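Carbohydrate deacetylase Agd3 (Neosartorya fumigata, PDB 6NWZ) probably removes N-acetyl groups from the fungal exopolysaccharide galactosaminogalactan, a step required for Aspergillus fumigatus biofilm formation, and binds zinc. Local coordinates at residues A[45-50]-A[536-541]. Residues are numbered along the deposited sequence; the frame is centred on the assembly and turned at random.
Sequences NAYGIP and LGLRHD
Leu538 reaches across to the last turn of helix 34-47, where Ala46 and Tyr47 receive it with different surfaces. Its CD1 methyl lies over one face of the Tyr47 ring, 4.0 Å from the centroid and 23° off the ring normal, displaced toward the CD1 side of the ring in a CH-pi contact. Nearer the backbone, Leu538 CB packs against Ala46 CB at 3.7 Å. The same Ala46 methyl also abuts the Gly537 carbonyl. CG is anti to the carbonyl carbon in both Tyr47 (chi1 -81°) and Leu538 (chi1 -56°), and the two side chains meet at a slant. The polar link is indirect: one water sits within hydrogen-bonding distance of Ala46 O (3.0 Å) and Leu538 O (2.7 Å) and bridges the two backbone carbonyls beside this buried apolar patch.

Two Schellman motifs set the backbones in place. Gly48, at positive phi, terminates helix 34-47, while Leu538, also at positive phi, terminates helix 520-536, so the contact joins two helix C-terminal ends. His231 of helix 224-237 braces both sides, with ND1 hydrogen-bonded to Tyr47 OH and NE2 to Leu536 O. His534, a zinc ligand together with Asp530, lies close to Gly537 in sequence and space. The contact is a small buried patch where the CBM87 and deacetylase portions of the chain meet: Ile234 of helix 224-237 packs on Tyr47, the residues after the helix run on to strand 51-55, and the loop from Leu538 leads into strand 542-546.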
ATOM      1  N   ASN A  45      12.642   2.021   1.329  1.00 36.68           N
ATOM      2  CA  ASN A  45      12.249   1.385   0.073  1.00 30.77           C
ATOM      3  C   ASN A  45      10.863   1.837  -0.361  1.00 39.21           C
ATOM      4  O   ASN A  45      10.610   2.031  -1.557  1.00 43.31           O
ATOM      5  CB  ASN A  45      12.291  -0.139   0.222  1.00 31.59           C
ATOM      6  CG  ASN A  45      11.990  -0.870  -1.081  1.00 41.37           C
ATOM      7  OD1 ASN A  45      12.361  -0.418  -2.163  1.00 39.92           O
ATOM      8  ND2 ASN A  45      11.315  -2.011  -0.978  1.00 53.48           N
ATOM      9  N   ALA A  46       9.949   2.007   0.598  1.00 40.15           N
ATOM     10  CA  ALA A  46       8.599   2.446   0.265  1.00 44.36           C
ATOM     11  C   ALA A  46       8.612   3.846  -0.332  1.00 45.74           C
ATOM     12  O   ALA A  46       7.912   4.117  -1.316  1.00 40.09           O
ATOM     13  CB  ALA A  46       7.710   2.396   1.507  1.00 37.45           C
ATOM     14  N   TYR A  47       9.408   4.749   0.248  1.00 36.37           N
ATOM     15  CA  TYR A  47       9.550   6.086  -0.314  1.00 33.34           C
ATOM     16  C   TYR A  47      10.313   6.067  -1.629  1.00 31.06           C
ATOM     17  O   TYR A  47      10.124   6.959  -2.464  1.00 36.36           O
ATOM     18  CB  TYR A  47      10.268   7.006   0.671  1.00 36.98           C
ATOM     19  CG  TYR A  47       9.397   7.586   1.759  1.00 37.13           C
ATOM     20  CD1 TYR A  47       8.965   6.804   2.820  1.00 30.01           C
ATOM     21  CD2 TYR A  47       9.034   8.926   1.739  1.00 26.66           C
ATOM     22  CE1 TYR A  47       8.181   7.337   3.825  1.00 28.43           C
ATOM     23  CE2 TYR A  47       8.250   9.470   2.739  1.00 27.02           C
ATOM     24  CZ  TYR A  47       7.827   8.668   3.780  1.00 33.89           C
ATOM     25  OH  TYR A  47       7.048   9.197   4.780  1.00 35.23           O
ATOM     26  N   GLY A  48      11.169   5.069  -1.833  1.00 34.36           N
ATOM     27  CA  GLY A  48      12.077   5.066  -2.962  1.00 33.15           C
ATOM     28  C   GLY A  48      13.400   5.741  -2.695  1.00 39.29           C
ATOM     29  O   GLY A  48      14.110   6.085  -3.648  1.00 40.95           O
ATOM     30  N   ILE A  49      13.752   5.941  -1.428  1.00 37.12           N
ATOM     31  CA  ILE A  49      14.962   6.653  -1.023  1.00 42.46           C
ATOM     32  C   ILE A  49      16.163   5.723  -1.134  1.00 35.83           C
ATOM     33  O   ILE A  49      16.171   4.650  -0.512  1.00 42.84           O
ATOM     34  CB  ILE A  49      14.821   7.204   0.403  1.00 38.70           C
ATOM     35  CG1 ILE A  49      13.807   8.352   0.420  1.00 33.92           C
ATOM     36  CG2 ILE A  49      16.176   7.635   0.948  1.00 37.82           C
ATOM     37  CD1 ILE A  49      13.399   8.796   1.798  1.00 27.60           C
ATOM     38  N   PRO A  50      17.183   6.079  -1.913  1.00 35.82           N
ATOM     39  CA  PRO A  50      18.367   5.218  -2.018  1.00 42.93           C
ATOM     40  C   PRO A  50      19.066   5.064  -0.675  1.00 52.50           C
ATOM     41  O   PRO A  50      19.224   6.026   0.081  1.00 62.55           O
ATOM     42  CB  PRO A  50      19.249   5.953  -3.033  1.00 39.78           C
ATOM     43  CG  PRO A  50      18.306   6.797  -3.816  1.00 39.87           C
ATOM     44  CD  PRO A  50      17.225   7.204  -2.860  1.00 37.15           C
ATOM     45  N   LEU A 536       0.175   2.829   5.674  1.00 26.29           N
ATOM     46  CA  LEU A 536       1.307   3.568   6.218  1.00 31.99           C
ATOM     47  C   LEU A 536       2.647   2.986   5.776  1.00 31.82           C
ATOM     48  O   LEU A 536       3.677   3.649   5.937  1.00 26.37           O
ATOM     49  CB  LEU A 536       1.212   3.616   7.746  1.00 28.94           C
ATOM     50  CG  LEU A 536      -0.015   4.378   8.264  1.00 23.28           C
ATOM     51  CD1 LEU A 536      -0.082   4.396   9.781  1.00 18.93           C
ATOM     52  CD2 LEU A 536      -0.002   5.791   7.718  1.00 24.97           C
ATOM     53  N   GLY A 537       2.657   1.776   5.225  1.00 31.71           N
ATOM     54  CA  GLY A 537       3.825   1.223   4.577  1.00 22.14           C
ATOM     55  C   GLY A 537       3.939   1.579   3.112  1.00 31.27           C
ATOM     56  O   GLY A 537       4.831   1.069   2.425  1.00 34.93           O
ATOM     57  N   LEU A 538       3.044   2.437   2.615  1.00 28.21           N
ATOM     58  CA  LEU A 538       3.054   2.918   1.231  1.00 37.03           C
ATOM     59  C   LEU A 538       2.867   1.780   0.228  1.00 33.61           C
ATOM     60  O   LEU A 538       3.315   1.866  -0.918  1.00 47.05           O
ATOM     61  CB  LEU A 538       4.328   3.710   0.920  1.00 32.41           C
ATOM     62  CG  LEU A 538       4.617   4.898   1.841  1.00 29.23           C
ATOM     63  CD1 LEU A 538       5.737   5.764   1.273  1.00 30.48           C
ATOM     64  CD2 LEU A 538       3.357   5.717   2.090  1.00 22.02           C
ATOM     65  N   ARG A 539       2.196   0.712   0.648  1.00 28.28           N
ATOM     66  CA  ARG A 539       1.840  -0.369  -0.260  1.00 32.35           C
ATOM     67  C   ARG A 539       0.659   0.074  -1.119  1.00 36.39           C
ATOM     68  O   ARG A 539      -0.436   0.320  -0.602  1.00 35.03           O
ATOM     69  CB  ARG A 539       1.507  -1.632   0.529  1.00 34.82           C
ATOM     70  CG  ARG A 539       2.648  -2.118   1.420  1.00 31.86           C
ATOM     71  CD  ARG A 539       3.755  -2.769   0.607  1.00 29.16           C
ATOM     72  NE  ARG A 539       3.331  -4.066   0.091  1.00 52.72           N
ATOM     73  CZ  ARG A 539       3.641  -5.232   0.649  1.00 52.63           C
ATOM     74  NH1 ARG A 539       4.400  -5.272   1.740  1.00 30.61           N
ATOM     75  NH2 ARG A 539       3.196  -6.361   0.111  1.00 45.08           N
ATOM     76  N   HIS A 540       0.886   0.186  -2.428  1.00 31.50           N
ATOM     77  CA  HIS A 540      -0.129   0.645  -3.368  1.00 27.24           C
ATOM     78  C   HIS A 540      -1.071  -0.463  -3.829  1.00 32.50           C
ATOM     79  O   HIS A 540      -1.846  -0.237  -4.768  1.00 35.71           O
ATOM     80  CB  HIS A 540       0.537   1.288  -4.588  1.00 38.05           C
ATOM     81  CG  HIS A 540       1.256   2.564  -4.280  1.00 41.39           C
ATOM     82  ND1 HIS A 540       1.962   3.269  -5.231  1.00 46.59           N
ATOM     83  CD2 HIS A 540       1.372   3.266  -3.128  1.00 42.63           C
ATOM     84  CE1 HIS A 540       2.484   4.348  -4.677  1.00 48.08           C
ATOM     85  NE2 HIS A 540       2.140   4.371  -3.402  1.00 34.79           N
ATOM     86  N   ASP A 541      -1.021  -1.640  -3.208  1.00 40.52           N
ATOM     87  CA  ASP A 541      -1.903  -2.733  -3.596  1.00 36.49           C
ATOM     88  C   ASP A 541      -3.355  -2.360  -3.330  1.00 36.02           C
ATOM     89  O   ASP A 541      -3.675  -1.666  -2.360  1.00 42.98           O
ATOM     90  CB  ASP A 541      -1.563  -4.014  -2.827  1.00 43.76           C
ATOM     91  CG  ASP A 541      -0.080  -4.166  -2.558  1.00 46.95           C
ATOM     92  OD1 ASP A 541       0.676  -3.202  -2.804  1.00 48.70           O
ATOM     93  OD2 ASP A 541       0.328  -5.254  -2.094  1.00 41.09           O
TER
HETATM   94  O   HOH W   1       5.147   3.309  -2.275  1.00 27.92           O